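Local coordinates for beta-lactamase-related domain-containing protein (Bacteroides dorei DSM 17855, PDB 5TGF), which is probably a serine hydrolase of the beta-lactamase family, with a calcium-binding site and no characterised substrate, at residues 75-80 with 98-103; 85-90 with 156-161; 104-109 with 150-155. One frame throughout, in Å; residues are numbered along the deposited sequence.

All three contacts lie on the same side of the chain's centre, in the helical part of the fold. Interactions 2 and 3 share helix 150-163: the loop 104-109 packs on its first half and residues 85-90 on its second. Interaction 1 joins the calcium-site loop to the short helix 100-103 and reaches the same helix through Leu100, which meets Ala155. Burial alone does not set the chemistry. Only interaction 3 is fully buried, and it relies on aliphatic and selenium contacts beside the probable active site. Interaction 2, partly buried, is apolar across its interface, whereas interaction 1, also partly buried, adds a hydrogen bond between backbones and, on its exposed side, a salt bridge.

Interaction 1: residues 75-80 with 98-103; sequences TDLSWD and ILLRQL
Leu100 places CG anti to its backbone N (chi1 173°), which carries CD2 into the angle between Leu77 and Trp79, while Arg101 takes chi1 63°, with CG between the backbone N and the carbonyl carbon, and then runs extended from CG to NE toward Asp80. Leu100 CD2 lies 3.7 Å from Trp79 CE3, approaching the indole obliquely, and the same methyl is 4.0 Å from Leu77 CG, where the two leucine side chains cross at about a right angle. Val72 and Ile68 of helix 60-74 also touch the indole, which therefore lies between that helix and the Leu100 methyl.

At the first turn of the short helix, Arg101 N donates to Trp79 O at 3.0 Å, in the carbonyl plane, and the CB and CG of Arg101 lie against that same oxygen. Leu99, at the N-cap position, places CD2 3.2 Å from Asp80 O, a tight van der Waals contact of a methyl with a carbonyl oxygen. Thr75 and Leu77 belong to a calcium site seen in this protein, though no calcium is bound to this chain in the model; of the two only Leu77 touches 98-103, through Leu100.

Farther out, Arg101 NE meets Asp80 OD1 at 2.9 Å in a salt bridge. The carboxylate oxygen lies in the guanidinium plane, yet the two planes stand 78° apart, so the pairing uses one oxygen and one N-H. Asp80 OD1 also takes a weak bond from a water that accepts from Arg101 NH2, so the ionic pair is probably partly solvated.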
loop_
_atom_site.group_PDB
_atom_site.type_symbol
_atom_site.label_atom_id
_atom_site.label_comp_id
_atom_site.label_asym_id
_atom_site.label_seq_id
_atom_site.Cartn_x
_atom_site.Cartn_y
_atom_site.Cartn_z
ATOM N N THR A 75 -10.492 8.699 -17.497
ATOM C CA THR A 75 -11.920 8.388 -17.677
ATOM C C THR A 75 -12.752 9.357 -16.845
ATOM O O THR A 75 -12.217 10.213 -16.164
ATOM C CB THR A 75 -12.247 6.954 -17.225
ATOM O OG1 THR A 75 -11.994 6.837 -15.820
ATOM C CG2 THR A 75 -11.440 5.906 -18.003
ATOM N N ASP A 76 -14.072 9.223 -16.903
ATOM C CA ASP A 76 -14.980 9.973 -16.039
ATOM C C ASP A 76 -15.033 9.431 -14.592
ATOM O O ASP A 76 -15.703 10.002 -13.744
ATOM C CB ASP A 76 -16.389 9.945 -16.654
ATOM C CG ASP A 76 -17.389 10.840 -15.918
ATOM O OD1 ASP A 76 -17.151 12.055 -15.774
ATOM O OD2 ASP A 76 -18.437 10.326 -15.501
ATOM N N LEU A 77 -14.319 8.348 -14.304
ATOM C CA LEU A 77 -14.202 7.857 -12.909
ATOM C C LEU A 77 -13.563 8.920 -12.040
ATOM O O LEU A 77 -12.585 9.562 -12.448
ATOM C CB LEU A 77 -13.361 6.575 -12.864
ATOM C CG LEU A 77 -13.299 5.920 -11.481
ATOM C CD1 LEU A 77 -14.674 5.390 -11.048
ATOM C CD2 LEU A 77 -12.283 4.793 -11.525
ATOM N N SER A 78 -14.151 9.159 -10.873
ATOM C CA SER A 78 -13.683 10.202 -9.975
ATOM C C SER A 78 -13.681 9.708 -8.523
ATOM O O SER A 78 -14.467 8.856 -8.156
ATOM C CB SER A 78 -14.556 11.449 -10.115
ATOM O OG SER A 78 -14.632 12.185 -8.896
ATOM N N TRP A 79 -12.826 10.303 -7.700
ATOM C CA TRP A 79 -12.686 9.899 -6.305
ATOM C C TRP A 79 -13.978 10.044 -5.520
ATOM O O TRP A 79 -14.197 9.336 -4.530
ATOM C CB TRP A 79 -11.608 10.741 -5.632
ATOM C CG TRP A 79 -10.255 10.595 -6.286
ATOM C CD1 TRP A 79 -9.559 11.569 -6.918
ATOM C CD2 TRP A 79 -9.491 9.373 -6.455
ATOM N NE1 TRP A 79 -8.365 11.052 -7.399
ATOM C CE2 TRP A 79 -8.321 9.704 -7.152
ATOM C CE3 TRP A 79 -9.712 8.042 -6.111
ATOM C CZ2 TRP A 79 -7.327 8.765 -7.448
ATOM C CZ3 TRP A 79 -8.725 7.089 -6.404
ATOM C CH2 TRP A 79 -7.534 7.463 -7.065
ATOM N N ASP A 80 -14.837 10.975 -5.939
ATOM C CA ASP A 80 -16.101 11.198 -5.258
ATOM C C ASP A 80 -17.293 10.461 -5.878
ATOM O O ASP A 80 -18.412 10.608 -5.401
ATOM C CB ASP A 80 -16.350 12.695 -5.179
ATOM C CG ASP A 80 -15.238 13.427 -4.411
ATOM O OD1 ASP A 80 -14.854 12.969 -3.314
ATOM O OD2 ASP A 80 -14.711 14.438 -4.919
ATOM N N ILE A 98 -21.501 4.330 -1.132
ATOM C CA ILE A 98 -20.103 4.461 -0.720
ATOM C C ILE A 98 -19.292 5.136 -1.829
ATOM O O ILE A 98 -19.475 4.835 -3.015
ATOM C CB ILE A 98 -19.504 3.085 -0.356
ATOM C CG1 ILE A 98 -20.237 2.484 0.849
ATOM C CG2 ILE A 98 -18.014 3.218 -0.018
ATOM C CD1 ILE A 98 -19.929 1.041 1.216
ATOM N N LEU A 99 -18.412 6.059 -1.465
ATOM C CA LEU A 99 -17.549 6.710 -2.470
ATOM C C LEU A 99 -16.260 5.940 -2.708
ATOM O O LEU A 99 -15.755 5.256 -1.810
ATOM C CB LEU A 99 -17.214 8.140 -2.045
ATOM C CG LEU A 99 -18.419 9.000 -1.654
ATOM C CD1 LEU A 99 -17.979 10.394 -1.290
ATOM C CD2 LEU A 99 -19.430 9.037 -2.791
ATOM N N LEU A 100 -15.706 6.102 -3.901
ATOM C CA LEU A 100 -14.457 5.458 -4.244
ATOM C C LEU A 100 -13.332 5.806 -3.251
ATOM O O LEU A 100 -12.585 4.929 -2.830
ATOM C CB LEU A 100 -14.056 5.815 -5.665
ATOM C CG LEU A 100 -12.687 5.352 -6.134
ATOM C CD1 LEU A 100 -12.543 3.826 -6.104
ATOM C CD2 LEU A 100 -12.446 5.907 -7.528
ATOM N N ARG A 101 -13.223 7.069 -2.882
ATOM C CA ARG A 101 -12.197 7.489 -1.923
ATOM C C ARG A 101 -12.411 6.850 -0.542
ATOM O O ARG A 101 -11.438 6.662 0.209
ATOM C CB ARG A 101 -12.160 9.011 -1.808
ATOM C CG ARG A 101 -13.423 9.659 -1.270
ATOM C CD ARG A 101 -13.168 11.147 -1.024
ATOM N NE ARG A 101 -14.364 11.864 -0.642
ATOM C CZ ARG A 101 -14.912 11.876 0.568
ATOM N NH1 ARG A 101 -14.369 11.234 1.594
ATOM N NH2 ARG A 101 -16.025 12.562 0.743
ATOM N N GLN A 102 -13.657 6.493 -0.210
ATOM C CA GLN A 102 -13.944 5.853 1.087
ATOM C C GLN A 102 -13.513 4.394 1.081
ATOM O O GLN A 102 -13.027 3.876 2.104
ATOM C CB GLN A 102 -15.423 5.936 1.466
ATOM C CG GLN A 102 -15.815 7.371 1.824
ATOM C CD GLN A 102 -17.314 7.604 2.001
ATOM O OE1 GLN A 102 -18.151 6.938 1.401
ATOM N NE2 GLN A 102 -17.640 8.620 2.775
ATOM N N LEU A 103 -13.715 3.738 -0.045
ATOM C CA LEU A 103 -13.237 2.369 -0.220
ATOM C C LEU A 103 -11.727 2.290 0.026
ATOM O O LEU A 103 -11.260 1.420 0.735
ATOM C CB LEU A 103 -13.590 1.828 -1.633
ATOM C CG LEU A 103 -15.086 1.672 -1.962
ATOM C CD1 LEU A 103 -15.324 1.448 -3.457
ATOM C CD2 LEU A 103 -15.741 0.568 -1.148
HETATM O O HOH W 1 -17.716 13.892 -1.699
#

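Interaction 2: residues 85-90 with 156-161; sequences KWLPQF and GRMAEV
Trp86, at the end of helix 83-86, and Leu87, just after it, pack on one flank of helix 150-163, in the helical region of this beta-lactamase-like fold. The bump is Leu87. Its forked end enters a hollow formed by Arg157, Met158 and Val161, residues spaced one and four apart and therefore neighbours on the helix surface. CD2 reaches 3.7 Å from Val161 CG2 and also meets the aliphatic CG of Arg157, while CD1 lies 4.0 Å from Met158 CG, the two side chains crossing at about a right angle.

Trp86 packs alongside, against Val161 and the end of Met158. Selenomethionine Met158 turns at chi3 (74°), bringing its CE to 3.9 Å from Trp86 CD1, oblique to the indole. Val161 CG1 instead sits at the ring's edge, near its plane, and also packs on Trp86 O. The indole NE1 is hydrogen-bonded to Asp81 OD2, and Leu77 of the calcium site touches the same ring.

Along the helix, Val161 CG2 lies over the centre of one face of the Arg157 guanidinium, 3.6 Å above its plane. That group is held by a salt bridge from Arg157 NH1 to the anti side of Glu160 OE1, at 2.9 Å.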
loop_
_atom_site.group_PDB
_atom_site.type_symbol
_atom_site.label_atom_id
_atom_site.label_comp_id
_atom_site.label_asym_id
_atom_site.label_seq_id
_atom_site.Cartn_x
_atom_site.Cartn_y
_atom_site.Cartn_z
ATOM N N LYS A 85 -22.950 4.288 -9.273
ATOM C CA LYS A 85 -22.780 4.952 -10.574
ATOM C C LYS A 85 -22.138 4.019 -11.598
ATOM O O LYS A 85 -22.462 4.069 -12.789
ATOM C CB LYS A 85 -21.958 6.219 -10.426
ATOM C CG LYS A 85 -21.521 6.841 -11.745
ATOM C CD LYS A 85 -20.753 8.135 -11.546
ATOM C CE LYS A 85 -20.194 8.621 -12.876
ATOM N NZ LYS A 85 -19.199 9.711 -12.730
ATOM N N TRP A 86 -21.219 3.178 -11.135
ATOM C CA TRP A 86 -20.451 2.334 -12.011
ATOM C C TRP A 86 -20.887 0.886 -11.960
ATOM O O TRP A 86 -20.773 0.215 -12.960
ATOM C CB TRP A 86 -18.944 2.468 -11.721
ATOM C CG TRP A 86 -18.390 3.822 -12.115
ATOM C CD1 TRP A 86 -18.308 4.929 -11.330
ATOM C CD2 TRP A 86 -17.995 4.234 -13.434
ATOM N NE1 TRP A 86 -17.829 5.986 -12.066
ATOM C CE2 TRP A 86 -17.638 5.589 -13.358
ATOM C CE3 TRP A 86 -17.943 3.593 -14.670
ATOM C CZ2 TRP A 86 -17.192 6.309 -14.459
ATOM C CZ3 TRP A 86 -17.483 4.304 -15.775
ATOM C CH2 TRP A 86 -17.106 5.641 -15.654
ATOM N N LEU A 87 -21.349 0.406 -10.800
ATOM C CA LEU A 87 -21.745 -0.992 -10.612
ATOM C C LEU A 87 -23.241 -1.063 -10.247
ATOM O O LEU A 87 -23.598 -1.096 -9.063
ATOM C CB LEU A 87 -20.927 -1.686 -9.514
ATOM C CG LEU A 87 -19.413 -1.491 -9.580
ATOM C CD1 LEU A 87 -18.702 -2.235 -8.445
ATOM C CD2 LEU A 87 -18.921 -1.994 -10.924
ATOM N N PRO A 88 -24.115 -1.076 -11.270
ATOM C CA PRO A 88 -25.539 -0.898 -10.981
ATOM C C PRO A 88 -26.178 -2.031 -10.170
ATOM O O PRO A 88 -27.237 -1.816 -9.568
ATOM C CB PRO A 88 -26.182 -0.746 -12.372
ATOM C CG PRO A 88 -25.191 -1.315 -13.328
ATOM C CD PRO A 88 -23.837 -1.068 -12.716
ATOM N N GLN A 89 -25.529 -3.185 -10.061
ATOM C CA GLN A 89 -26.022 -4.203 -9.171
ATOM C C GLN A 89 -26.030 -3.760 -7.706
ATOM O O GLN A 89 -26.681 -4.408 -6.886
ATOM C CB GLN A 89 -25.269 -5.553 -9.367
ATOM C CG GLN A 89 -23.875 -5.645 -8.752
ATOM C CD GLN A 89 -23.209 -7.026 -8.880
ATOM O OE1 GLN A 89 -21.972 -7.132 -8.942
ATOM N NE2 GLN A 89 -24.019 -8.085 -8.895
ATOM N N PHE A 90 -25.349 -2.662 -7.370
ATOM C CA PHE A 90 -25.370 -2.143 -5.986
ATOM C C PHE A 90 -26.549 -1.201 -5.676
ATOM O O PHE A 90 -26.692 -0.789 -4.537
ATOM C CB PHE A 90 -24.051 -1.408 -5.662
ATOM C CG PHE A 90 -22.912 -2.322 -5.295
ATOM C CD1 PHE A 90 -22.296 -3.108 -6.245
ATOM C CD2 PHE A 90 -22.459 -2.387 -3.987
ATOM C CE1 PHE A 90 -21.266 -3.966 -5.898
ATOM C CE2 PHE A 90 -21.421 -3.231 -3.632
ATOM C CZ PHE A 90 -20.830 -4.023 -4.581
ATOM N N GLY A 156 -11.341 -1.618 -7.116
ATOM C CA GLY A 156 -10.733 -2.184 -8.289
ATOM C C GLY A 156 -11.733 -2.501 -9.406
ATOM O O GLY A 156 -11.435 -2.296 -10.580
ATOM N N ARG A 157 -12.896 -3.051 -9.042
ATOM C CA ARG A 157 -13.927 -3.386 -10.021
ATOM C C ARG A 157 -14.490 -2.119 -10.686
ATOM O O ARG A 157 -14.819 -2.146 -11.880
ATOM C CB ARG A 157 -15.046 -4.171 -9.371
ATOM C CG ARG A 157 -16.165 -4.628 -10.310
ATOM C CD ARG A 157 -15.693 -5.558 -11.377
ATOM N NE ARG A 157 -16.776 -5.803 -12.351
ATOM C CZ ARG A 157 -16.614 -5.923 -13.660
ATOM N NH1 ARG A 157 -15.412 -5.892 -14.217
ATOM N NH2 ARG A 157 -17.680 -6.100 -14.432
HETATM N N MSE A 158 -14.562 -1.011 -9.958
HETATM C CA MSE A 158 -15.075 0.217 -10.547
HETATM C C MSE A 158 -14.104 0.690 -11.634
HETATM O O MSE A 158 -14.547 1.119 -12.714
HETATM C CB MSE A 158 -15.314 1.325 -9.539
HETATM C CG MSE A 158 -16.419 1.039 -8.520
HETATM SE SE MSE A 158 -16.326 2.263 -6.996
HETATM C CE MSE A 158 -16.996 3.958 -7.753
ATOM N N ALA A 159 -12.792 0.517 -11.402
ATOM C CA ALA A 159 -11.794 0.891 -12.402
ATOM C C ALA A 159 -11.870 -0.023 -13.630
ATOM O O ALA A 159 -11.750 0.460 -14.778
ATOM C CB ALA A 159 -10.395 0.914 -11.801
ATOM N N GLU A 160 -12.128 -1.310 -13.403
ATOM C CA GLU A 160 -12.278 -2.281 -14.475
ATOM C C GLU A 160 -13.425 -1.876 -15.424
ATOM O O GLU A 160 -13.283 -1.954 -16.644
ATOM C CB GLU A 160 -12.560 -3.691 -13.960
ATOM C CG GLU A 160 -11.390 -4.393 -13.320
ATOM C CD GLU A 160 -11.662 -5.862 -12.993
ATOM O OE1 GLU A 160 -12.838 -6.304 -12.978
ATOM O OE2 GLU A 160 -10.683 -6.612 -12.758
ATOM N N VAL A 161 -14.557 -1.512 -14.847
ATOM C CA VAL A 161 -15.712 -1.088 -15.622
ATOM C C VAL A 161 -15.435 0.208 -16.392
ATOM O O VAL A 161 -15.788 0.325 -17.553
ATOM C CB VAL A 161 -16.961 -1.007 -14.723
ATOM C CG1 VAL A 161 -18.147 -0.355 -15.442
ATOM C CG2 VAL A 161 -17.320 -2.404 -14.275
#

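Interaction 3: residues 104-109 with 150-155; sequences LSHTSG and LAMQIA
Leu104 and Met152 form the apolar centre of a contact between the loop after helix 100-103 and the first half of helix 150-163, in the helical region of a serine beta-lactamase-like fold. Leu104 carries CG anti to its carbonyl carbon (chi1 -69°), a setting that takes CD2 to the helix surface. There this methyl is shared by two residues: it is 3.8 Å from Met152 CG and 3.9 Å from Ala155 CB. The Leu104 and Met152 side chains cross at about a right angle, and Met152 bends at chi3 (49°), so that Met152 CE is 4.1 Å from Leu104 CD2. Ile68 of helix 60-74 touches both Leu104 and Ala155 and extends this apolar patch to a third element.

A looser contact involves selenium and an aromatic ring. Met152, a selenomethionine, places SE 5.3 Å from the centroid of the His106 ring, 53° off the ring normal, so it approaches obliquely; the nearest ring atom to SE is His106 CE1. The same imidazole meets the ring of Tyr147 and the edge-to-face partner Tyr265, and both His106 and Met152 touch Lys61. Ser58 and Lys61 fit an SxxK pattern, and Tyr147 sets a second hydroxyl near the lysine, as the tyrosine of the YxN motif does in related serine beta-lactamases. This contact therefore probably backs the active site, with His106 and Met152 in direct contact with its residues.

At the other end of the loop the hydroxyl of Ser108 meets the methyl of Ala151. Ser108 OG accepts from the backbone N of Val110, two residues on, an ST turn. Toward helix 150-163, that same oxygen rests against the small side chain of Ala151, with Ser108 OG 3.4 Å from Ala151 CB.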
loop_
_atom_site.group_PDB
_atom_site.type_symbol
_atom_site.label_atom_id
_atom_site.label_comp_id
_atom_site.label_asym_id
_atom_site.label_seq_id
_atom_site.Cartn_x
_atom_site.Cartn_y
_atom_site.Cartn_z
ATOM N N LEU A 104 -10.983 3.231 -0.536
ATOM C CA LEU A 104 -9.527 3.153 -0.528
ATOM C C LEU A 104 -8.888 3.732 0.740
ATOM O O LEU A 104 -7.670 3.831 0.807
ATOM C CB LEU A 104 -8.974 3.870 -1.755
ATOM C CG LEU A 104 -9.229 3.220 -3.101
ATOM C CD1 LEU A 104 -9.001 4.188 -4.245
ATOM C CD2 LEU A 104 -8.356 1.997 -3.286
ATOM N N SER A 105 -9.706 4.252 1.661
ATOM C CA SER A 105 -9.203 4.867 2.882
ATOM C C SER A 105 -9.652 4.115 4.130
ATOM O O SER A 105 -9.440 4.592 5.235
ATOM C CB SER A 105 -9.653 6.318 2.969
ATOM O OG SER A 105 -11.078 6.410 3.042
ATOM N N HIS A 106 -10.204 2.904 3.950
ATOM C CA HIS A 106 -10.672 2.079 5.034
ATOM C C HIS A 106 -11.800 2.727 5.845
ATOM O O HIS A 106 -11.878 2.521 7.065
ATOM C CB HIS A 106 -9.515 1.676 5.927
ATOM C CG HIS A 106 -8.431 0.986 5.170
ATOM N ND1 HIS A 106 -8.651 -0.204 4.508
ATOM C CD2 HIS A 106 -7.164 1.359 4.873
ATOM C CE1 HIS A 106 -7.553 -0.547 3.858
ATOM N NE2 HIS A 106 -6.629 0.362 4.103
ATOM N N THR A 107 -12.549 3.628 5.201
ATOM C CA THR A 107 -13.624 4.347 5.887
ATOM C C THR A 107 -14.997 4.020 5.263
ATOM O O THR A 107 -15.968 4.692 5.559
ATOM C CB THR A 107 -13.414 5.861 5.937
ATOM O OG1 THR A 107 -13.265 6.393 4.610
ATOM C CG2 THR A 107 -12.192 6.203 6.747
ATOM N N SER A 108 -15.086 2.928 4.509
ATOM C CA SER A 108 -16.322 2.576 3.803
ATOM C C SER A 108 -17.385 1.905 4.680
ATOM O O SER A 108 -18.582 1.972 4.351
ATOM C CB SER A 108 -16.022 1.674 2.621
ATOM O OG SER A 108 -15.598 0.381 3.025
ATOM N N GLY A 109 -16.938 1.205 5.727
ATOM C CA GLY A 109 -17.780 0.303 6.509
ATOM C C GLY A 109 -18.067 -1.046 5.901
ATOM O O GLY A 109 -18.877 -1.809 6.446
ATOM N N LEU A 150 -11.719 -6.168 1.609
ATOM C CA LEU A 150 -12.850 -6.298 0.684
ATOM C C LEU A 150 -13.209 -5.017 -0.049
ATOM O O LEU A 150 -13.583 -5.077 -1.217
ATOM C CB LEU A 150 -14.091 -6.873 1.389
ATOM C CG LEU A 150 -13.931 -8.251 2.054
ATOM C CD1 LEU A 150 -15.266 -8.705 2.632
ATOM C CD2 LEU A 150 -13.442 -9.253 1.028
ATOM N N ALA A 151 -13.185 -3.874 0.631
ATOM C CA ALA A 151 -13.585 -2.630 0.001
ATOM C C ALA A 151 -12.750 -2.296 -1.207
ATOM O O ALA A 151 -13.273 -1.798 -2.206
ATOM C CB ALA A 151 -13.560 -1.476 0.992
HETATM N N MSE A 152 -11.461 -2.618 -1.167
HETATM C CA MSE A 152 -10.589 -2.318 -2.304
HETATM C C MSE A 152 -10.909 -3.187 -3.484
HETATM O O MSE A 152 -10.598 -2.825 -4.611
HETATM C CB MSE A 152 -9.110 -2.336 -1.912
HETATM C CG MSE A 152 -8.863 -1.094 -1.052
HETATM SE SE MSE A 152 -6.978 -1.018 -0.514
HETATM C CE MSE A 152 -6.098 -1.304 -2.239
ATOM N N GLN A 153 -11.501 -4.366 -3.244
ATOM C CA GLN A 153 -11.988 -5.191 -4.365
ATOM C C GLN A 153 -13.037 -4.456 -5.159
ATOM O O GLN A 153 -13.021 -4.476 -6.382
ATOM C CB GLN A 153 -12.561 -6.531 -3.907
ATOM C CG GLN A 153 -11.625 -7.386 -3.105
ATOM C CD GLN A 153 -10.523 -7.979 -3.937
ATOM O OE1 GLN A 153 -9.483 -7.347 -4.158
ATOM N NE2 GLN A 153 -10.732 -9.204 -4.396
ATOM N N ILE A 154 -13.935 -3.786 -4.458
ATOM C CA ILE A 154 -14.982 -2.989 -5.102
ATOM C C ILE A 154 -14.355 -1.825 -5.868
ATOM O O ILE A 154 -14.707 -1.597 -7.032
ATOM C CB ILE A 154 -15.985 -2.457 -4.082
ATOM C CG1 ILE A 154 -16.655 -3.617 -3.320
ATOM C CG2 ILE A 154 -17.037 -1.585 -4.746
ATOM C CD1 ILE A 154 -17.686 -3.116 -2.335
ATOM N N ALA A 155 -13.419 -1.117 -5.237
ATOM C CA ALA A 155 -12.689 -0.024 -5.889
ATOM C C ALA A 155 -12.033 -0.486 -7.177
ATOM O O ALA A 155 -12.151 0.181 -8.221
ATOM C CB ALA A 155 -11.638 0.590 -4.951
#